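Local coordinates for protein probable adenylyl-sulfate kinase (Synechocystis sp., PDB 5CB8) that catalyses the ATP-dependent 3'-phosphorylation of adenosine 5'-phosphosulfate, a step in making activated sulfate for sulfur assimilation, at residues 88-93 with 98-103; 113-116 with 121-124; 169-174 with 179-184. All blocks are in the same frame, centred on the assembly; numbering follows the deposited sequence. Where two conformers were deposited one is given.

Contact 1 of 3, residues 88-93 with 98-103; sequences FVSHLL and VIVLVS. With ACT (acetate ion), chain J.
Ser90 is the first residue of helix 76-94 in this span to meet strand 99-103, and it does so with its hydroxyl oxygen set against methyl groups. Its OG lies 3.4 Å from CG2 of Val102, and Val100 CG1 also packs against it. The torsion explains how a polar atom can sit there: OG is turned to the side of the backbone N (chi1 -62°), back along the helix, where it hydrogen-bonds to the carbonyl oxygen of Ile86. The hydroxyl is thus satisfied within its own helix.

One residue further, His91 faces away from the strand; its NE2 has a weak, doubtful hydrogen bond to OXT of an acetate ion, probably from the crystallisation liquor, since the acetate methyl lies closer still, at the ring edge. Arg95 also binds the ion. Leu93 then brings the helix back to the strand. Its closest contacts are made by CB, 3.6 Å from Val100 CG2 and 4.0 Å from Val98 CB, with CD2 reaching Val98 CG2 more loosely. Its backbone closes the contact: Val98 N donates to Leu93 O over 3.1 Å, with the donor 37° out of the carbonyl plane.

The short helix and strand segments run at 160° to each other with axes 8.4 Å apart. Val98, just before the strand, and Val100 and Val102 within it all point toward the helix, with Ile99 and Leu101 pointing away. This near-antiparallel return of a helix into the next parallel strand is the helix-to-strand half of a beta-alpha-beta crossover, as in the P-loop kinase fold.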
loop_
_atom_site.group_PDB
_atom_site.type_symbol
_atom_site.label_atom_id
_atom_site.label_comp_id
_atom_site.label_asym_id
_atom_site.label_seq_id
_atom_site.Cartn_x
_atom_site.Cartn_y
_atom_site.Cartn_z
ATOM N N PHE B 88 5.316 1.446 4.060
ATOM C CA PHE B 88 4.771 2.451 3.143
ATOM C C PHE B 88 3.254 2.521 3.261
ATOM O O PHE B 88 2.676 3.597 3.426
ATOM C CB PHE B 88 5.175 2.112 1.699
ATOM C CG PHE B 88 4.558 3.015 0.651
ATOM C CD1 PHE B 88 3.344 2.691 0.062
ATOM C CD2 PHE B 88 5.212 4.165 0.235
ATOM C CE1 PHE B 88 2.781 3.514 -0.906
ATOM C CE2 PHE B 88 4.660 4.991 -0.739
ATOM C CZ PHE B 88 3.440 4.661 -1.304
ATOM N N VAL B 89 2.607 1.369 3.159
ATOM C CA VAL B 89 1.155 1.307 3.213
ATOM C C VAL B 89 0.668 1.680 4.608
ATOM O O VAL B 89 -0.326 2.398 4.747
ATOM C CB VAL B 89 0.661 -0.103 2.835
ATOM C CG1 VAL B 89 -0.859 -0.208 2.961
ATOM C CG2 VAL B 89 1.112 -0.448 1.415
ATOM N N SER B 90 1.367 1.198 5.637
ATOM C CA SER B 90 0.999 1.513 7.024
ATOM C C SER B 90 1.052 3.014 7.280
ATOM O O SER B 90 0.201 3.576 7.976
ATOM C CB SER B 90 1.940 0.812 8.014
ATOM O OG SER B 90 1.852 -0.595 7.884
ATOM N N HIS B 91 2.071 3.657 6.724
ATOM C CA HIS B 91 2.226 5.100 6.860
ATOM C C HIS B 91 1.057 5.865 6.237
ATOM O O HIS B 91 0.492 6.763 6.871
ATOM C CB HIS B 91 3.531 5.534 6.203
ATOM C CG HIS B 91 3.843 6.984 6.377
ATOM N ND1 HIS B 91 4.664 7.673 5.510
ATOM C CD2 HIS B 91 3.452 7.878 7.319
ATOM C CE1 HIS B 91 4.766 8.930 5.908
ATOM N NE2 HIS B 91 4.039 9.081 7.002
ATOM N N LEU B 92 0.689 5.524 5.002
ATOM C CA LEU B 92 -0.425 6.224 4.349
ATOM C C LEU B 92 -1.728 6.067 5.133
ATOM O O LEU B 92 -2.500 7.026 5.274
ATOM C CB LEU B 92 -0.617 5.745 2.904
ATOM C CG LEU B 92 0.556 5.970 1.960
ATOM C CD1 LEU B 92 0.177 5.612 0.513
ATOM C CD2 LEU B 92 1.025 7.400 2.061
ATOM N N LEU B 93 -1.971 4.869 5.657
ATOM C CA LEU B 93 -3.197 4.631 6.420
ATOM C C LEU B 93 -3.162 5.378 7.753
ATOM O O LEU B 93 -4.135 6.021 8.141
ATOM C CB LEU B 93 -3.415 3.126 6.644
ATOM C CG LEU B 93 -3.810 2.332 5.393
ATOM C CD1 LEU B 93 -3.596 0.833 5.608
ATOM C CD2 LEU B 93 -5.274 2.622 5.031
ATOM N N VAL B 98 -6.256 5.932 10.397
ATOM C CA VAL B 98 -6.519 4.499 10.534
ATOM C C VAL B 98 -5.590 3.833 11.559
ATOM O O VAL B 98 -4.408 4.180 11.663
ATOM C CB VAL B 98 -6.382 3.782 9.174
ATOM C CG1 VAL B 98 -6.824 2.335 9.280
ATOM C CG2 VAL B 98 -7.211 4.488 8.113
ATOM N N ILE B 99 -6.131 2.887 12.324
ATOM C CA ILE B 99 -5.321 2.060 13.207
ATOM C C ILE B 99 -4.836 0.870 12.383
ATOM O O ILE B 99 -5.643 0.111 11.849
ATOM C CB ILE B 99 -6.139 1.558 14.415
ATOM C CG1 ILE B 99 -6.466 2.717 15.363
ATOM C CG2 ILE B 99 -5.382 0.470 15.165
ATOM C CD1 ILE B 99 -7.438 2.348 16.488
ATOM N N VAL B 100 -3.521 0.719 12.257
ATOM C CA VAL B 100 -2.959 -0.339 11.423
ATOM C C VAL B 100 -2.298 -1.397 12.294
ATOM O O VAL B 100 -1.419 -1.079 13.101
ATOM C CB VAL B 100 -1.911 0.229 10.445
ATOM C CG1 VAL B 100 -1.408 -0.871 9.496
ATOM C CG2 VAL B 100 -2.512 1.381 9.654
ATOM N N LEU B 101 -2.729 -2.648 12.147
ATOM C CA LEU B 101 -2.108 -3.756 12.878
ATOM C C LEU B 101 -1.175 -4.496 11.938
ATOM O O LEU B 101 -1.631 -5.114 10.978
ATOM C CB LEU B 101 -3.169 -4.741 13.388
ATOM C CG LEU B 101 -3.907 -4.476 14.701
ATOM C CD1 LEU B 101 -4.274 -3.030 14.868
ATOM C CD2 LEU B 101 -5.151 -5.347 14.815
ATOM N N VAL B 102 0.125 -4.442 12.208
ATOM C CA VAL B 102 1.095 -5.172 11.386
ATOM C C VAL B 102 1.604 -6.380 12.149
ATOM O O VAL B 102 1.928 -6.284 13.337
ATOM C CB VAL B 102 2.286 -4.286 10.999
ATOM C CG1 VAL B 102 3.351 -5.108 10.237
ATOM C CG2 VAL B 102 1.812 -3.109 10.144
ATOM N N SER B 103 1.652 -7.525 11.475
ATOM C CA SER B 103 2.238 -8.723 12.056
ATOM C C SER B 103 3.268 -9.244 11.066
ATOM O O SER B 103 2.910 -9.751 10.002
ATOM C CB SER B 103 1.172 -9.790 12.294
ATOM O OG SER B 103 1.749 -10.967 12.841
HETATM C C ACT J . 3.096 12.431 7.811
HETATM O O ACT J . 2.243 13.334 7.957
HETATM O OXT ACT J . 3.670 12.375 6.700
HETATM C CH3 ACT J . 3.397 11.462 8.908
#

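Contact 2 of 3, residues 113-116 with 121-124; sequences QEVK and DFLE
Phe122 lays one face of its ring on the backbone and side-chain root of Lys116. Lys116 CA stands 3.7 Å from the ring centroid and 14° off the ring normal, the geometry of a CH-pi contact over the centre of the face. The lysine side chain continues across the same ring: CB is above that face, and CG reaches CD1 of Phe122 at 3.5 Å. CG of Lys116 is anti to the backbone N (chi1 174°), which carries the aliphatic chain from the ring centre out past CD1.

Val115 adds a smaller apolar touch, its CG1 lying 3.8 Å from Phe122 CE2; the two side chains cross at about a right angle. Both residues also reach strand 26-31, where the ring of Phe122 meets that of Trp29, and Val115 packs on the same tryptophan.

The polar part of the contact is indirect. Gln113 NE2 and Glu124 OE1 are 4.2 Å apart, too far for a direct bond, and a water to one side of the line between them bridges the two. It donates to Glu124 OE1 over 2.7 Å, while its link from Gln113 NE2 is weak at 3.5 Å. The other carboxylate oxygen, Glu124 OE2, is held by a salt bridge to Arg112 NE.

Helix 109-119 is therefore joined to strand 122-127 by apolar and CH-pi packing, with no direct hydrogen bond between the two segments. The salt bridge to Arg112 and the bond from the water would probably stabilise the carboxylate of buried Glu124; the glutamine contributes only a weak link through the water.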
loop_
_atom_site.group_PDB
_atom_site.type_symbol
_atom_site.label_atom_id
_atom_site.label_comp_id
_atom_site.label_asym_id
_atom_site.label_seq_id
_atom_site.Cartn_x
_atom_site.Cartn_y
_atom_site.Cartn_z
ATOM N N GLN B 113 13.213 0.398 12.969
ATOM C CA GLN B 113 13.441 1.770 13.431
ATOM C C GLN B 113 13.191 2.777 12.322
ATOM O O GLN B 113 12.668 3.872 12.551
ATOM C CB GLN B 113 14.871 1.904 13.965
ATOM C CG GLN B 113 15.032 1.325 15.360
ATOM C CD GLN B 113 13.979 1.863 16.315
ATOM O OE1 GLN B 113 13.896 3.071 16.547
ATOM N NE2 GLN B 113 13.154 0.968 16.855
ATOM N N GLU B 114 13.573 2.401 11.111
ATOM C CA GLU B 114 13.384 3.250 9.943
ATOM C C GLU B 114 11.884 3.482 9.728
ATOM O O GLU B 114 11.439 4.606 9.478
ATOM C CB GLU B 114 14.020 2.537 8.748
ATOM C CG GLU B 114 13.991 3.255 7.432
ATOM C CD GLU B 114 14.555 2.378 6.321
ATOM O OE1 GLU B 114 15.741 1.970 6.414
ATOM O OE2 GLU B 114 13.804 2.087 5.369
ATOM N N VAL B 115 11.101 2.414 9.842
ATOM C CA VAL B 115 9.655 2.513 9.656
ATOM C C VAL B 115 9.022 3.312 10.791
ATOM O O VAL B 115 8.162 4.168 10.562
ATOM C CB VAL B 115 9.016 1.111 9.556
ATOM C CG1 VAL B 115 7.505 1.217 9.505
ATOM C CG2 VAL B 115 9.535 0.398 8.319
ATOM N N LYS B 116 9.464 3.042 12.015
ATOM C CA LYS B 116 8.972 3.773 13.181
ATOM C C LYS B 116 9.176 5.275 12.996
ATOM O O LYS B 116 8.278 6.083 13.252
ATOM C CB LYS B 116 9.709 3.293 14.437
ATOM C CG LYS B 116 9.380 4.095 15.699
ATOM C CD LYS B 116 10.445 3.886 16.781
ATOM C CE LYS B 116 9.871 4.067 18.191
ATOM N NZ LYS B 116 9.189 5.375 18.393
ATOM N N ASP B 121 3.615 7.901 14.673
ATOM C CA ASP B 121 2.623 7.255 15.526
ATOM C C ASP B 121 2.704 5.751 15.337
ATOM O O ASP B 121 1.983 5.161 14.519
ATOM C CB ASP B 121 1.232 7.780 15.211
ATOM C CG ASP B 121 1.126 9.251 15.456
ATOM O OD1 ASP B 121 1.128 9.644 16.641
ATOM O OD2 ASP B 121 1.078 10.012 14.472
ATOM N N PHE B 122 3.579 5.140 16.121
ATOM C CA PHE B 122 4.027 3.783 15.878
ATOM C C PHE B 122 4.311 3.157 17.228
ATOM O O PHE B 122 4.992 3.760 18.068
ATOM C CB PHE B 122 5.315 3.860 15.053
ATOM C CG PHE B 122 5.915 2.529 14.695
ATOM C CD1 PHE B 122 6.695 1.834 15.612
ATOM C CD2 PHE B 122 5.758 2.008 13.419
ATOM C CE1 PHE B 122 7.271 0.621 15.276
ATOM C CE2 PHE B 122 6.332 0.796 13.072
ATOM C CZ PHE B 122 7.096 0.106 14.004
ATOM N N LEU B 123 3.776 1.961 17.446
ATOM C CA LEU B 123 4.004 1.225 18.685
ATOM C C LEU B 123 4.664 -0.099 18.346
ATOM O O LEU B 123 4.068 -0.929 17.650
ATOM C CB LEU B 123 2.677 0.939 19.392
ATOM C CG LEU B 123 1.968 2.082 20.100
ATOM C CD1 LEU B 123 0.826 1.544 20.965
ATOM C CD2 LEU B 123 2.987 2.835 20.937
ATOM N N GLU B 124 5.882 -0.306 18.838
ATOM C CA GLU B 124 6.595 -1.559 18.595
ATOM C C GLU B 124 6.216 -2.571 19.674
ATOM O O GLU B 124 6.451 -2.345 20.863
ATOM C CB GLU B 124 8.113 -1.332 18.608
ATOM C CG GLU B 124 8.945 -2.582 18.287
ATOM C CD GLU B 124 10.444 -2.317 18.363
ATOM O OE1 GLU B 124 10.891 -1.620 19.300
ATOM O OE2 GLU B 124 11.186 -2.810 17.489
HETATM O O HOH W 1 10.804 1.099 19.386
#

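Contact 3 of 3, residues 169-174 with 179-184; sequences VECRTD and DESVGK
The guanidinium group of Arg172 meets Glu170 OE1 at its edge, nearly in the guanidinium plane, in a salt bridge within segment 169-174. NE, at 2.8 Å, and NH2, at 3.1 Å, grip this one carboxylate atom side-on, both from above the same face of the carboxylate plane. OE1 also accepts from Asn128 ND2.

The backbone of Glu170 makes the bond to the helix: Lys184 NZ reaches Glu170 O at 2.9 Å, with a C=O...N angle of 160°. A bend at chi3 (-71°) turns the end of the lysine back to the strand, and NZ has a second partner in the salt bridge to Glu176 OE1. The base of that side chain is apolar, CB lying 3.9 Å from Val169 CG1.

Cys171 SG packs at 3.8 Å on Ser181 CB, while Ser181 OG hydrogen-bonds to Glu176 OE2. Glu176, between the segments, thus ties down both helix residues. Thr173 OG1 hydrogen-bonds to Ala36 O, in the loop that by similarity binds ATP. Segment 179-184 of helix 178-191 runs nearly antiparallel (173°, axes 8.4 Å apart) to strand 169-171, the outermost of the sheet in this chain, as in the layered alpha/beta architecture of P-loop kinases.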
loop_
_atom_site.group_PDB
_atom_site.type_symbol
_atom_site.label_atom_id
_atom_site.label_comp_id
_atom_site.label_asym_id
_atom_site.label_seq_id
_atom_site.Cartn_x
_atom_site.Cartn_y
_atom_site.Cartn_z
ATOM N N VAL B 169 5.651 -2.225 24.028
ATOM C CA VAL B 169 4.969 -3.288 24.762
ATOM C C VAL B 169 5.719 -4.580 24.478
ATOM O O VAL B 169 6.178 -4.797 23.351
ATOM C CB VAL B 169 3.489 -3.442 24.303
ATOM C CG1 VAL B 169 2.795 -4.596 25.038
ATOM C CG2 VAL B 169 2.717 -2.145 24.526
ATOM N N GLU B 170 5.869 -5.431 25.491
ATOM C CA GLU B 170 6.443 -6.756 25.267
ATOM C C GLU B 170 5.461 -7.812 25.750
ATOM O O GLU B 170 4.903 -7.690 26.839
ATOM C CB GLU B 170 7.786 -6.913 25.990
ATOM C CG GLU B 170 8.464 -8.278 25.770
ATOM C CD GLU B 170 9.913 -8.279 26.235
ATOM O OE1 GLU B 170 10.476 -9.371 26.452
ATOM O OE2 GLU B 170 10.491 -7.178 26.373
ATOM N N CYS B 171 5.251 -8.840 24.932
ATOM C CA CYS B 171 4.342 -9.926 25.275
ATOM C C CYS B 171 5.143 -11.219 25.316
ATOM O O CYS B 171 5.592 -11.712 24.273
ATOM C CB CYS B 171 3.227 -10.030 24.231
ATOM S SG CYS B 171 2.256 -8.506 24.026
ATOM N N ARG B 172 5.365 -11.745 26.517
ATOM C CA ARG B 172 6.099 -12.996 26.653
ATOM C C ARG B 172 5.090 -14.131 26.604
ATOM O O ARG B 172 4.576 -14.569 27.637
ATOM C CB ARG B 172 6.936 -12.997 27.942
ATOM C CG ARG B 172 7.998 -11.899 27.881
ATOM C CD ARG B 172 8.958 -11.851 29.066
ATOM N NE ARG B 172 10.003 -10.865 28.771
ATOM C CZ ARG B 172 11.030 -10.573 29.559
ATOM N NH1 ARG B 172 11.176 -11.184 30.725
ATOM N NH2 ARG B 172 11.914 -9.660 29.174
ATOM N N THR B 173 4.806 -14.598 25.387
ATOM C CA THR B 173 3.626 -15.431 25.149
ATOM C C THR B 173 3.684 -16.807 25.791
ATOM O O THR B 173 2.651 -17.462 25.915
ATOM C CB THR B 173 3.320 -15.564 23.648
ATOM O OG1 THR B 173 4.498 -16.006 22.971
ATOM C CG2 THR B 173 2.910 -14.218 23.082
ATOM N N ASP B 174 4.877 -17.243 26.201
ATOM C CA ASP B 174 5.023 -18.507 26.916
ATOM C C ASP B 174 4.714 -18.353 28.402
ATOM O O ASP B 174 4.584 -19.347 29.131
ATOM C CB ASP B 174 6.440 -19.057 26.746
ATOM C CG ASP B 174 7.512 -18.050 27.124
ATOM O OD1 ASP B 174 7.389 -16.852 26.764
ATOM O OD2 ASP B 174 8.499 -18.463 27.763
ATOM N N ASP B 179 -5.290 -12.925 26.813
ATOM C CA ASP B 179 -5.978 -11.719 27.271
ATOM C C ASP B 179 -5.025 -10.735 27.953
ATOM O O ASP B 179 -5.217 -9.514 27.885
ATOM C CB ASP B 179 -7.117 -12.083 28.229
ATOM C CG ASP B 179 -8.323 -12.657 27.513
ATOM O OD1 ASP B 179 -8.422 -12.499 26.277
ATOM O OD2 ASP B 179 -9.182 -13.255 28.197
ATOM N N GLU B 180 -4.008 -11.267 28.626
ATOM C CA GLU B 180 -3.010 -10.416 29.262
ATOM C C GLU B 180 -2.172 -9.703 28.199
ATOM O O GLU B 180 -1.909 -8.499 28.309
ATOM C CB GLU B 180 -2.114 -11.230 30.201
ATOM C CG GLU B 180 -1.196 -10.376 31.067
ATOM C CD GLU B 180 -0.320 -11.197 32.005
ATOM O OE1 GLU B 180 -0.491 -12.440 32.065
ATOM O OE2 GLU B 180 0.545 -10.587 32.677
ATOM N N SER B 181 -1.774 -10.432 27.159
ATOM C CA SER B 181 -0.984 -9.827 26.093
ATOM C C SER B 181 -1.771 -8.737 25.370
ATOM O O SER B 181 -1.279 -7.618 25.194
ATOM C CB SER B 181 -0.502 -10.890 25.100
ATOM O OG SER B 181 0.238 -11.897 25.768
ATOM N N VAL B 182 -2.990 -9.066 24.944
ATOM C CA VAL B 182 -3.864 -8.079 24.306
ATOM C C VAL B 182 -4.112 -6.903 25.247
ATOM O O VAL B 182 -4.072 -5.738 24.834
ATOM C CB VAL B 182 -5.226 -8.705 23.906
ATOM C CG1 VAL B 182 -6.176 -7.636 23.390
ATOM C CG2 VAL B 182 -5.026 -9.789 22.855
ATOM N N GLY B 183 -4.361 -7.210 26.519
ATOM C CA GLY B 183 -4.637 -6.184 27.510
ATOM C C GLY B 183 -3.537 -5.140 27.624
ATOM O O GLY B 183 -3.821 -3.950 27.778
ATOM N N LYS B 184 -2.281 -5.573 27.546
ATOM C CA LYS B 184 -1.157 -4.643 27.653
ATOM C C LYS B 184 -1.068 -3.718 26.443
ATOM O O LYS B 184 -0.730 -2.540 26.580
ATOM C CB LYS B 184 0.174 -5.393 27.855
ATOM C CG LYS B 184 0.319 -6.029 29.243
ATOM C CD LYS B 184 1.748 -6.514 29.533
ATOM C CE LYS B 184 2.126 -7.744 28.718
ATOM N NZ LYS B 184 3.411 -8.357 29.197
#

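How the contacts relate
All three contacts pack a helix on the same parallel sheet, in strand order 56-60, 99-103, 26-31, 122-127, 169-171. Contacts 1 and 2 have centres 10 Å apart and do not touch; strand 99-103 leads on to helix 109-119, and strand 26-31 lies between their two strands. Contacts 2 and 3 are joined directly, although their centres are 19 Å apart: Val169 N and Glu124 O, 3.3 Å apart, probably hydrogen-bond between neighbouring strands. Near the side chain of Ser106, the phosphoserine intermediate by similarity, lie those of Val102 (about 6 Å) and Glu124 (about 7 Å). The side chain of Val102 is about 8 Å from bound adenosine-5'-phosphosulfate, that of Thr173 in contact 3 about 14 Å.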